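PDB 2RA6: trichosurin from Trichosurus vulpecula, which is a homodimeric milk whey lipocalin that probably carries small molecules and here holds 4-ethylphenol within its beta barrel. Local coordinates for residues Val32-Asp37 with Lys121-Asn127; Phe47-Ile51 with Ile160-Cys166; Pro75-Thr79 with Lys90-Tyr94; Ser104-Tyr109 with Ile139-Phe143. The protein carries 1 engineered substitution. All coordinates share one frame; numbering follows the deposited sequence.

How the interactions relate
All four contacts belong to one lipocalin barrel and its coverings. Interaction 1 pairs two barrel strands. Interaction 4, about 18 Å away centre to centre, lies where helix 137-148 meets the loop before strand 109-118, and Phe143 of that helix packs on Val32 and Ala126 of interaction 1. Interaction 2 packs the C-terminal tail on strand 49-57, while Phe47 of its other segment touches Val125 of interaction 1 and Tyr94 of interaction 3. Interaction 3 borders the pocket, since Leu78 and Thr79 help to hold 4-ethylphenol; the side chain of Phe50 in interaction 2 is about 10 Å from the ligand. Interactions 3 and 4 lie on opposite sides of the chain centre, centres about 23 Å apart.

Interaction 1 of 4, residues Val32-Asp37 with Lys121-Asn127; sequences VLASSD and KVNVVAN. With ZN (zinc ion), chain L.
Ser36 and Asn123 meet at one end of an antiparallel strand pair of the lipocalin barrel, where strand 29-35 lies beside strand 121-130. With chi1 at 49°, Ser36 OG sits between its backbone N and carbonyl carbon and faces the neighbouring strand, accepting the N-H of Val124 (OG to N 3.0 Å). It also donates to Asn123 OD1 at 2.7 Å, in the amide plane and on a lone pair; a serine suits the place because one hydroxyl serves both partners. Ser35 OG accepts from Asp37 N at 3.1 Å, an ST turn that accompanies the chain's departure from the strand.

Ala34 and Ala126 form a hydrogen-bonded pair, their methyls 4.3 Å apart (CB to CB), and these small groups let Phe147 and Phe143 of helix 137-148 settle against the sheet. On the other face, the Leu33 and Asn127 side chains cross obliquely, Leu33 CD2 3.2 Å from Asn127 OD1. The side chains of Asp37 and Lys121 cross at nearly a right angle, with OD2 and NZ 4.0 Å apart; a water accepts from Lys121 NZ and Asn123 ND2 and donates to Asp37 OD2. Asp37 OD1 bonds to Ser39, while Asp37 OD2 binds a zinc ion at 2.0 Å.

Interaction 2 of 4, residues Phe47-Ile51 with Ile160-Cys166; sequences FRNFI and ISEVDHC. With IPA (isopropyl alcohol), chain R.
Phe50 and His165 lie nearly flat against each other, in an offset stack with ring centroids 4.6 Å apart and planes inclined by 18°. The phenylalanine leaves strand 49-57 with CG anti to its carbonyl carbon (chi1 -46°), which carries the ring out to the C-terminal tail. In His165 the torsion differs (chi1 58°): CG lies between backbone N and carbonyl carbon, bringing the imidazole back over the neighbouring ring while CB rests over the same phenyl face, 3.6 Å from Phe50 CZ, in a CH-pi contact.

Ile160 completes the apolar packing. Its CD1 comes to the edge of the phenyl ring, 3.5 Å from Phe50 CD1, so that one methyl lies beside the phenyl ring and over the imidazole face that the phenyl also covers. Cys166 CB approaches Phe50 CD2 at 3.8 Å.

The imidazole is fixed in rotation by ND1, which donates to the C-terminal carboxylate oxygen Cys166 O at 2.7 Å; that negative group would probably favour a protonated histidine. The long side chain of Arg48 is extended to chi3, and its NH2 passes Ile160 CG2 at 4.2 Å. Arg48 NE forms a salt bridge with Glu43. Asn49 points away from the tail; its ND2 bonds to Pro46 O and, at 2.7 Å, to O2 of an isopropyl alcohol probably from the crystallisation liquor.

Cys166 is joined to Cys73 by a disulfide, so that the tail is held against strand 49-57 beside Phe50 in the manner characteristic of lipocalins, whose C-terminal region is commonly disulfide-linked to a barrel strand.

Interaction 3 of 4, residues Pro75-Thr79 with Lys90-Tyr94; sequences PLYLT and KLNYY. With ETY (4-ethylphenol), chain P.
Thr79 and Leu91 are the closest residues, by their CA atoms, of two strand segments that diverge, the short axes approaching to 7.3 Å and their directions 140° apart. The segments belong to the beta hairpin of strands 72-82 and 88-92 in the lipocalin barrel; no direct hydrogen bond joins them here, and leucine and tyrosine side chains bridge the widening gap.

Leu78 does most of this. Its CG is anti to the carbonyl carbon (chi1 -64°), sending both methyls to the Tyr93 ring, which the leucine meets at about a right angle. CD1 lies over one face, 4.0 Å above the plane and offset toward the rim, while CD2 is 3.8 Å from Tyr93 CD1. A branched aliphatic chain suits the place because it can spread over the flat ring. Leu76 CD2 lies 4.1 Å from Tyr93 OH, and Tyr93 OH is hydrogen-bonded to Pro46 O, which ties down the far side of the ring.

Leu78 and Thr79 also border the bound 4-ethylphenol, whose hydroxyl is hydrogen-bonded to Leu61 O and Gly63 N, and Thr79 OG1 turns to Asn62. Leu91 CD1 packs on Leu78 CB and reaches to 3.3 Å from Thr79 O. That carbonyl is linked to the opposing strand by one water, which donates to Thr79 O at 2.8 Å and accepts from Asn92 N at 2.9 Å.

Interaction 4 of 4, residues Ser104-Tyr109 with Ile139-Phe143; sequences SKPNEY and IKKRF
A loop-to-helix contact near one end of the lipocalin barrel brings Tyr109 against Ile139 and Arg142 of helix 137-148, just where the loop enters strand 109-118. Ile139 and Arg142, one turn apart, present their side chains to the same loop. Ile139 CG2 lies over one face of the Tyr109 ring, 4.3 Å from its centroid in a CH-pi contact, and CD1 comes to 3.8 Å from Tyr109 CD2. CD1 also touches Lys105 CE, so the beta-branched residue sends CG2 to the ring face while its longer arm reaches both the ring and the aliphatic part of a lysine. The Tyr109 ring is brought up by a chi1 of 78°, with CG between backbone N and carbonyl carbon.

Arg142, bent at chi3, brings its guanidinium obliquely to the phenol end of Tyr109, the two planes 56° apart. NH2 is 2.9 Å from Tyr109 OH, but the angle is too poor for a hydrogen bond. The hydroxyl of Tyr109 is instead bonded to Ser104 OG at 3.0 Å, and Arg142 NH1 makes a weak bond to that same serine oxygen, which lies near the guanidinium edge. Within the loop, Lys105 O accepts from both Glu108 N and Tyr109 N.

Lys105 NZ and Arg142 NH2 stand 3.7 Å apart, and these like charges would probably repel. With the polar links across the segments weak, cohesion seems to rest mainly on the apolar packing of Ile139.

Interaction 1 of 4, residues Val32-Asp37 with Lys121-Asn127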
# COMPACT_ATOMS: atom_id res chain seq x y z
N VAL B 32 11.15 -10.90 -11.20
CA VAL B 32 9.71 -11.13 -11.31
C VAL B 32 8.95 -9.82 -11.15
O VAL B 32 9.32 -8.97 -10.34
CB VAL B 32 9.20 -12.12 -10.23
CG1 VAL B 32 7.74 -12.50 -10.52
CG2 VAL B 32 10.06 -13.38 -10.23
N LEU B 33 7.91 -9.65 -11.95
CA LEU B 33 7.04 -8.48 -11.90
C LEU B 33 5.64 -9.04 -11.70
O LEU B 33 5.31 -10.11 -12.21
CB LEU B 33 7.09 -7.71 -13.23
CG LEU B 33 8.38 -6.98 -13.60
CD1 LEU B 33 8.27 -6.41 -15.01
CD2 LEU B 33 8.65 -5.87 -12.60
N ALA B 34 4.82 -8.33 -10.95
CA ALA B 34 3.45 -8.77 -10.71
C ALA B 34 2.62 -7.52 -10.52
O ALA B 34 3.10 -6.52 -9.98
CB ALA B 34 3.37 -9.65 -9.47
N SER B 35 1.39 -7.54 -10.99
CA SER B 35 0.55 -6.37 -10.87
C SER B 35 -0.92 -6.69 -10.89
O SER B 35 -1.34 -7.71 -11.44
CB SER B 35 0.84 -5.38 -11.99
OG SER B 35 0.04 -4.21 -11.88
N SER B 36 -1.70 -5.80 -10.29
CA SER B 36 -3.14 -5.94 -10.26
C SER B 36 -3.67 -5.68 -11.68
O SER B 36 -4.76 -6.12 -12.03
CB SER B 36 -3.74 -4.94 -9.26
OG SER B 36 -3.22 -3.64 -9.46
N ASP B 37 -2.88 -4.98 -12.48
CA ASP B 37 -3.24 -4.69 -13.87
C ASP B 37 -2.08 -5.17 -14.74
O ASP B 37 -1.05 -4.49 -14.83
CB ASP B 37 -3.45 -3.19 -14.08
CG ASP B 37 -4.04 -2.87 -15.45
OD1 ASP B 37 -3.65 -3.53 -16.43
OD2 ASP B 37 -4.89 -1.96 -15.53
N LYS B 121 -7.09 6.19 -9.72
CA LYS B 121 -7.19 4.74 -9.59
C LYS B 121 -5.94 4.19 -8.91
O LYS B 121 -4.83 4.67 -9.15
CB LYS B 121 -7.35 4.08 -10.96
CG LYS B 121 -7.54 2.57 -10.87
CD LYS B 121 -7.67 1.92 -12.24
CE LYS B 121 -7.81 0.42 -12.11
NZ LYS B 121 -7.91 -0.26 -13.44
N VAL B 122 -6.13 3.18 -8.08
CA VAL B 122 -5.01 2.56 -7.38
C VAL B 122 -4.66 1.21 -7.98
O VAL B 122 -5.53 0.40 -8.30
CB VAL B 122 -5.33 2.32 -5.89
CG1 VAL B 122 -4.09 1.82 -5.17
CG2 VAL B 122 -5.85 3.59 -5.24
N ASN B 123 -3.36 0.98 -8.15
CA ASN B 123 -2.89 -0.30 -8.64
C ASN B 123 -1.69 -0.70 -7.84
O ASN B 123 -1.02 0.14 -7.25
CB ASN B 123 -2.52 -0.25 -10.12
CG ASN B 123 -3.70 -0.58 -11.02
OD1 ASN B 123 -4.25 -1.69 -10.98
ND2 ASN B 123 -4.09 0.38 -11.82
N VAL B 124 -1.44 -1.99 -7.78
CA VAL B 124 -0.28 -2.46 -7.06
C VAL B 124 0.65 -3.14 -8.05
O VAL B 124 0.22 -3.90 -8.92
CB VAL B 124 -0.67 -3.45 -5.94
CG1 VAL B 124 -1.31 -4.70 -6.52
CG2 VAL B 124 0.57 -3.81 -5.12
N VAL B 125 1.93 -2.81 -7.95
CA VAL B 125 2.94 -3.41 -8.81
C VAL B 125 4.00 -3.90 -7.84
O VAL B 125 4.54 -3.13 -7.05
CB VAL B 125 3.57 -2.38 -9.79
CG1 VAL B 125 4.63 -3.06 -10.64
CG2 VAL B 125 2.49 -1.78 -10.68
N ALA B 126 4.28 -5.20 -7.90
CA ALA B 126 5.28 -5.80 -7.03
C ALA B 126 6.49 -6.16 -7.87
O ALA B 126 6.37 -6.71 -8.97
CB ALA B 126 4.71 -7.03 -6.35
N ASN B 127 7.67 -5.85 -7.35
CA ASN B 127 8.92 -6.12 -8.05
C ASN B 127 9.82 -7.00 -7.20
O ASN B 127 9.99 -6.74 -6.02
CB ASN B 127 9.66 -4.81 -8.33
CG ASN B 127 8.91 -3.87 -9.25
OD1 ASN B 127 9.30 -3.67 -10.40
ND2 ASN B 127 7.82 -3.29 -8.75
ZN ZN L . -5.61 -1.29 -17.26
O HOH W 1 -5.28 0.22 -13.96

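Interaction 2 of 4, residues Phe47-Ile51 with Ile160-Cys166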
# COMPACT_ATOMS: atom_id res chain seq x y z
N PHE B 47 5.20 0.14 -16.24
CA PHE B 47 6.01 -0.46 -15.17
C PHE B 47 6.87 -1.63 -15.62
O PHE B 47 7.42 -2.36 -14.79
CB PHE B 47 5.12 -0.88 -14.00
CG PHE B 47 4.70 0.27 -13.12
CD1 PHE B 47 3.54 0.98 -13.40
CD2 PHE B 47 5.48 0.65 -12.03
CE1 PHE B 47 3.16 2.06 -12.61
CE2 PHE B 47 5.11 1.72 -11.23
CZ PHE B 47 3.94 2.43 -11.52
N ARG B 48 7.00 -1.81 -16.93
CA ARG B 48 7.86 -2.87 -17.43
C ARG B 48 9.23 -2.25 -17.59
O ARG B 48 9.67 -1.93 -18.70
CB ARG B 48 7.36 -3.42 -18.77
CG ARG B 48 8.10 -4.70 -19.17
CD ARG B 48 7.57 -5.29 -20.47
NE ARG B 48 8.32 -6.48 -20.87
CZ ARG B 48 8.12 -7.70 -20.38
NH1 ARG B 48 7.18 -7.91 -19.46
NH2 ARG B 48 8.87 -8.71 -20.79
N ASN B 49 9.89 -2.05 -16.46
CA ASN B 49 11.23 -1.47 -16.43
C ASN B 49 12.13 -2.47 -15.74
O ASN B 49 11.72 -3.17 -14.82
CB ASN B 49 11.21 -0.14 -15.66
CG ASN B 49 10.19 0.83 -16.21
OD1 ASN B 49 10.18 1.13 -17.41
ND2 ASN B 49 9.32 1.32 -15.34
N PHE B 50 13.37 -2.55 -16.22
CA PHE B 50 14.33 -3.50 -15.70
C PHE B 50 15.43 -2.78 -14.93
O PHE B 50 16.23 -2.05 -15.50
CB PHE B 50 14.92 -4.27 -16.87
CG PHE B 50 13.88 -4.75 -17.84
CD1 PHE B 50 13.03 -5.79 -17.49
CD2 PHE B 50 13.73 -4.14 -19.08
CE1 PHE B 50 12.03 -6.22 -18.37
CE2 PHE B 50 12.74 -4.56 -19.97
CZ PHE B 50 11.89 -5.60 -19.61
N ILE B 51 15.46 -3.00 -13.62
CA ILE B 51 16.44 -2.34 -12.77
C ILE B 51 17.86 -2.77 -13.14
O ILE B 51 18.10 -3.91 -13.54
CB ILE B 51 16.18 -2.65 -11.27
CG1 ILE B 51 17.08 -1.79 -10.38
CG2 ILE B 51 16.42 -4.12 -10.97
CD1 ILE B 51 16.74 -0.31 -10.41
N ILE B 160 10.42 -12.76 -15.51
CA ILE B 160 11.19 -12.39 -16.69
C ILE B 160 12.60 -12.96 -16.73
O ILE B 160 13.37 -12.63 -17.63
CB ILE B 160 11.27 -10.86 -16.86
CG1 ILE B 160 12.03 -10.25 -15.69
CG2 ILE B 160 9.87 -10.28 -16.99
CD1 ILE B 160 12.44 -8.82 -15.93
N SER B 161 12.93 -13.80 -15.76
CA SER B 161 14.25 -14.42 -15.73
C SER B 161 14.36 -15.37 -16.91
O SER B 161 15.45 -15.74 -17.33
CB SER B 161 14.45 -15.21 -14.43
OG SER B 161 13.62 -16.36 -14.42
N GLU B 162 13.20 -15.76 -17.45
CA GLU B 162 13.12 -16.69 -18.57
C GLU B 162 12.85 -16.02 -19.91
O GLU B 162 12.44 -16.68 -20.86
CB GLU B 162 12.04 -17.73 -18.28
CG GLU B 162 10.69 -17.13 -17.92
CD GLU B 162 9.74 -18.15 -17.33
OE1 GLU B 162 10.10 -18.79 -16.32
OE2 GLU B 162 8.63 -18.32 -17.87
N VAL B 163 13.09 -14.71 -19.99
CA VAL B 163 12.86 -13.98 -21.23
C VAL B 163 14.02 -13.03 -21.53
O VAL B 163 14.68 -12.54 -20.61
CB VAL B 163 11.54 -13.18 -21.18
CG1 VAL B 163 11.65 -12.07 -20.15
CG2 VAL B 163 11.20 -12.62 -22.55
N ASP B 164 14.28 -12.79 -22.81
CA ASP B 164 15.35 -11.89 -23.21
C ASP B 164 14.85 -10.46 -23.11
O ASP B 164 13.99 -10.04 -23.88
CB ASP B 164 15.80 -12.19 -24.64
CG ASP B 164 16.97 -11.32 -25.08
OD1 ASP B 164 18.01 -11.33 -24.38
OD2 ASP B 164 16.86 -10.63 -26.12
N HIS B 165 15.40 -9.71 -22.16
CA HIS B 165 14.99 -8.33 -21.95
C HIS B 165 16.22 -7.44 -21.75
O HIS B 165 17.34 -7.93 -21.62
CB HIS B 165 14.08 -8.25 -20.72
CG HIS B 165 14.71 -8.77 -19.47
ND1 HIS B 165 15.64 -8.06 -18.75
CD2 HIS B 165 14.56 -9.95 -18.82
CE1 HIS B 165 16.04 -8.78 -17.71
NE2 HIS B 165 15.39 -9.93 -17.74
N CYS B 166 16.00 -6.13 -21.74
CA CYS B 166 17.09 -5.17 -21.57
C CYS B 166 17.85 -5.41 -20.27
O CYS B 166 17.27 -5.98 -19.33
CB CYS B 166 16.54 -3.74 -21.58
SG CYS B 166 15.76 -3.22 -23.14
OXT CYS B 166 19.03 -4.99 -20.20
C1 IPA R . 9.14 2.52 -12.20
C2 IPA R . 9.10 1.08 -11.83
C3 IPA R . 10.14 1.28 -10.78
O2 IPA R . 9.49 0.18 -12.88

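Interaction 3 of 4, residues Pro75-Thr79 with Lys90-Tyr94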
# COMPACT_ATOMS: atom_id res chain seq x y z
N PRO B 75 17.48 4.36 -21.24
CA PRO B 75 17.71 4.56 -19.81
C PRO B 75 16.55 5.29 -19.14
O PRO B 75 15.88 6.13 -19.75
CB PRO B 75 19.00 5.37 -19.78
CG PRO B 75 19.71 4.90 -21.01
CD PRO B 75 18.60 4.91 -22.02
N LEU B 76 16.30 4.94 -17.88
CA LEU B 76 15.25 5.55 -17.08
C LEU B 76 15.81 5.76 -15.69
O LEU B 76 16.13 4.80 -14.99
CB LEU B 76 14.02 4.64 -17.02
CG LEU B 76 12.87 5.08 -16.12
CD1 LEU B 76 12.27 6.38 -16.64
CD2 LEU B 76 11.80 4.00 -16.06
N TYR B 77 15.93 7.02 -15.28
CA TYR B 77 16.45 7.35 -13.96
C TYR B 77 15.34 7.89 -13.09
O TYR B 77 14.64 8.83 -13.47
CB TYR B 77 17.57 8.40 -14.07
CG TYR B 77 18.79 7.91 -14.82
CD1 TYR B 77 18.87 8.00 -16.21
CD2 TYR B 77 19.85 7.32 -14.13
CE1 TYR B 77 19.99 7.53 -16.90
CE2 TYR B 77 20.97 6.84 -14.81
CZ TYR B 77 21.03 6.94 -16.19
OH TYR B 77 22.13 6.47 -16.86
N LEU B 78 15.17 7.29 -11.92
CA LEU B 78 14.13 7.73 -11.00
C LEU B 78 14.67 7.81 -9.60
O LEU B 78 15.64 7.14 -9.26
CB LEU B 78 12.96 6.76 -11.03
CG LEU B 78 12.21 6.65 -12.36
CD1 LEU B 78 11.33 5.42 -12.35
CD2 LEU B 78 11.39 7.92 -12.59
N THR B 79 14.05 8.64 -8.77
CA THR B 79 14.47 8.77 -7.39
C THR B 79 13.26 8.57 -6.49
O THR B 79 12.23 9.23 -6.65
CB THR B 79 15.09 10.15 -7.10
OG1 THR B 79 16.31 10.29 -7.84
CG2 THR B 79 15.38 10.30 -5.62
N LYS B 90 8.55 7.67 -1.48
CA LYS B 90 7.58 8.33 -2.35
C LYS B 90 8.23 8.49 -3.72
O LYS B 90 9.39 8.90 -3.83
CB LYS B 90 7.18 9.69 -1.78
CG LYS B 90 8.34 10.58 -1.39
CD LYS B 90 7.85 11.85 -0.70
CE LYS B 90 9.01 12.69 -0.20
NZ LYS B 90 8.53 13.94 0.45
N LEU B 91 7.48 8.17 -4.77
CA LEU B 91 8.00 8.26 -6.13
C LEU B 91 7.02 8.90 -7.10
O LEU B 91 5.85 8.51 -7.16
CB LEU B 91 8.37 6.87 -6.65
CG LEU B 91 8.72 6.78 -8.15
CD1 LEU B 91 10.07 7.43 -8.40
CD2 LEU B 91 8.74 5.33 -8.59
N ASN B 92 7.50 9.88 -7.86
CA ASN B 92 6.67 10.54 -8.86
C ASN B 92 6.94 9.85 -10.19
O ASN B 92 8.00 10.04 -10.79
CB ASN B 92 7.01 12.03 -8.95
CG ASN B 92 6.28 12.73 -10.09
OD1 ASN B 92 5.09 12.53 -10.30
ND2 ASN B 92 7.00 13.58 -10.83
N TYR B 93 6.00 9.02 -10.63
CA TYR B 93 6.11 8.28 -11.88
C TYR B 93 4.74 7.71 -12.22
O TYR B 93 4.13 7.04 -11.39
CB TYR B 93 7.12 7.14 -11.74
CG TYR B 93 7.31 6.37 -13.02
CD1 TYR B 93 8.02 6.91 -14.09
CD2 TYR B 93 6.74 5.10 -13.18
CE1 TYR B 93 8.17 6.21 -15.29
CE2 TYR B 93 6.88 4.40 -14.37
CZ TYR B 93 7.59 4.96 -15.42
OH TYR B 93 7.73 4.28 -16.60
N TYR B 94 4.28 7.97 -13.44
CA TYR B 94 2.96 7.49 -13.88
C TYR B 94 1.96 7.84 -12.77
O TYR B 94 1.12 7.02 -12.38
CB TYR B 94 2.98 5.98 -14.10
CG TYR B 94 1.83 5.47 -14.93
CD1 TYR B 94 1.72 5.81 -16.28
CD2 TYR B 94 0.85 4.64 -14.38
CE1 TYR B 94 0.68 5.33 -17.06
CE2 TYR B 94 -0.20 4.15 -15.15
CZ TYR B 94 -0.27 4.50 -16.50
OH TYR B 94 -1.29 4.00 -17.28
C8 ETY P . 12.13 -0.38 -7.67
C7 ETY P . 12.27 0.55 -6.47
CG ETY P . 12.89 1.89 -6.79
C3 ETY P . 12.12 2.91 -7.40
C2 ETY P . 12.69 4.17 -7.71
C5 ETY P . 14.26 2.15 -6.49
C6 ETY P . 14.84 3.40 -6.80
C1 ETY P . 14.05 4.41 -7.41
O1 ETY P . 14.60 5.62 -7.70
O HOH W 2 10.12 10.91 -7.30

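Interaction 4 of 4, residues Ser104-Tyr109 with Ile139-Phe143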
# COMPACT_ATOMS: atom_id res chain seq x y z
N SER B 104 13.87 -10.47 3.60
CA SER B 104 14.33 -11.27 4.72
C SER B 104 15.81 -11.59 4.50
O SER B 104 16.51 -12.00 5.43
CB SER B 104 13.52 -12.57 4.82
OG SER B 104 13.63 -13.35 3.65
N LYS B 105 16.27 -11.40 3.27
CA LYS B 105 17.66 -11.64 2.89
C LYS B 105 18.09 -10.48 2.00
O LYS B 105 18.21 -10.63 0.78
CB LYS B 105 17.78 -12.98 2.15
CG LYS B 105 17.57 -14.19 3.04
CD LYS B 105 17.72 -15.49 2.28
CE LYS B 105 16.52 -15.77 1.40
NZ LYS B 105 15.28 -15.97 2.21
N PRO B 106 18.35 -9.32 2.61
CA PRO B 106 18.77 -8.08 1.93
C PRO B 106 19.94 -8.15 0.96
O PRO B 106 20.02 -7.34 0.04
CB PRO B 106 19.03 -7.12 3.10
CG PRO B 106 19.45 -8.04 4.20
CD PRO B 106 18.47 -9.17 4.07
N ASN B 107 20.83 -9.11 1.16
CA ASN B 107 21.99 -9.26 0.28
C ASN B 107 21.70 -10.22 -0.86
O ASN B 107 22.49 -10.33 -1.81
CB ASN B 107 23.19 -9.76 1.07
CG ASN B 107 24.50 -9.58 0.32
OD1 ASN B 107 25.51 -10.20 0.65
ND2 ASN B 107 24.49 -8.72 -0.69
N GLU B 108 20.57 -10.92 -0.78
CA GLU B 108 20.19 -11.88 -1.81
C GLU B 108 19.09 -11.36 -2.73
O GLU B 108 19.15 -11.58 -3.94
CB GLU B 108 19.74 -13.20 -1.16
CG GLU B 108 20.87 -14.05 -0.59
CD GLU B 108 20.39 -15.40 -0.07
OE1 GLU B 108 19.49 -15.99 -0.71
OE2 GLU B 108 20.91 -15.87 0.96
N TYR B 109 18.10 -10.68 -2.17
CA TYR B 109 17.00 -10.16 -2.98
C TYR B 109 16.39 -8.92 -2.36
O TYR B 109 16.62 -8.60 -1.20
CB TYR B 109 15.91 -11.23 -3.14
CG TYR B 109 14.99 -11.40 -1.94
CD1 TYR B 109 13.83 -10.64 -1.80
CD2 TYR B 109 15.28 -12.33 -0.94
CE1 TYR B 109 12.98 -10.79 -0.70
CE2 TYR B 109 14.44 -12.49 0.16
CZ TYR B 109 13.30 -11.72 0.28
OH TYR B 109 12.47 -11.87 1.37
N ILE B 139 12.49 -18.51 -3.15
CA ILE B 139 12.21 -17.08 -3.06
C ILE B 139 11.12 -16.68 -4.04
O ILE B 139 10.19 -15.94 -3.68
CB ILE B 139 13.48 -16.24 -3.32
CG1 ILE B 139 14.46 -16.44 -2.16
CG2 ILE B 139 13.13 -14.76 -3.45
CD1 ILE B 139 15.81 -15.78 -2.38
N LYS B 140 11.21 -17.15 -5.28
CA LYS B 140 10.20 -16.81 -6.27
C LYS B 140 8.83 -17.37 -5.90
O LYS B 140 7.82 -16.69 -6.06
CB LYS B 140 10.63 -17.28 -7.67
CG LYS B 140 11.84 -16.53 -8.19
CD LYS B 140 12.06 -16.70 -9.69
CE LYS B 140 12.42 -18.12 -10.07
NZ LYS B 140 12.78 -18.20 -11.52
N LYS B 141 8.81 -18.59 -5.37
CA LYS B 141 7.56 -19.23 -4.97
C LYS B 141 6.85 -18.43 -3.89
O LYS B 141 5.63 -18.22 -3.96
CB LYS B 141 7.83 -20.65 -4.46
CG LYS B 141 6.58 -21.40 -4.03
CD LYS B 141 6.92 -22.76 -3.42
CE LYS B 141 5.67 -23.52 -3.02
NZ LYS B 141 4.82 -23.84 -4.20
N ARG B 142 7.60 -17.99 -2.89
CA ARG B 142 7.02 -17.22 -1.79
C ARG B 142 6.47 -15.89 -2.30
O ARG B 142 5.36 -15.49 -1.94
CB ARG B 142 8.08 -16.99 -0.71
CG ARG B 142 7.57 -16.28 0.53
CD ARG B 142 8.68 -16.16 1.57
NE ARG B 142 9.87 -15.52 1.02
CZ ARG B 142 10.98 -15.27 1.70
NH1 ARG B 142 11.06 -15.59 2.99
NH2 ARG B 142 12.02 -14.69 1.10
N PHE B 143 7.24 -15.22 -3.16
CA PHE B 143 6.82 -13.94 -3.72
C PHE B 143 5.53 -14.11 -4.51
O PHE B 143 4.57 -13.34 -4.34
CB PHE B 143 7.91 -13.42 -4.66
CG PHE B 143 7.55 -12.15 -5.39
CD1 PHE B 143 7.68 -10.91 -4.77
CD2 PHE B 143 7.13 -12.19 -6.71
CE1 PHE B 143 7.39 -9.72 -5.47
CE2 PHE B 143 6.85 -11.02 -7.42
CZ PHE B 143 6.97 -9.79 -6.80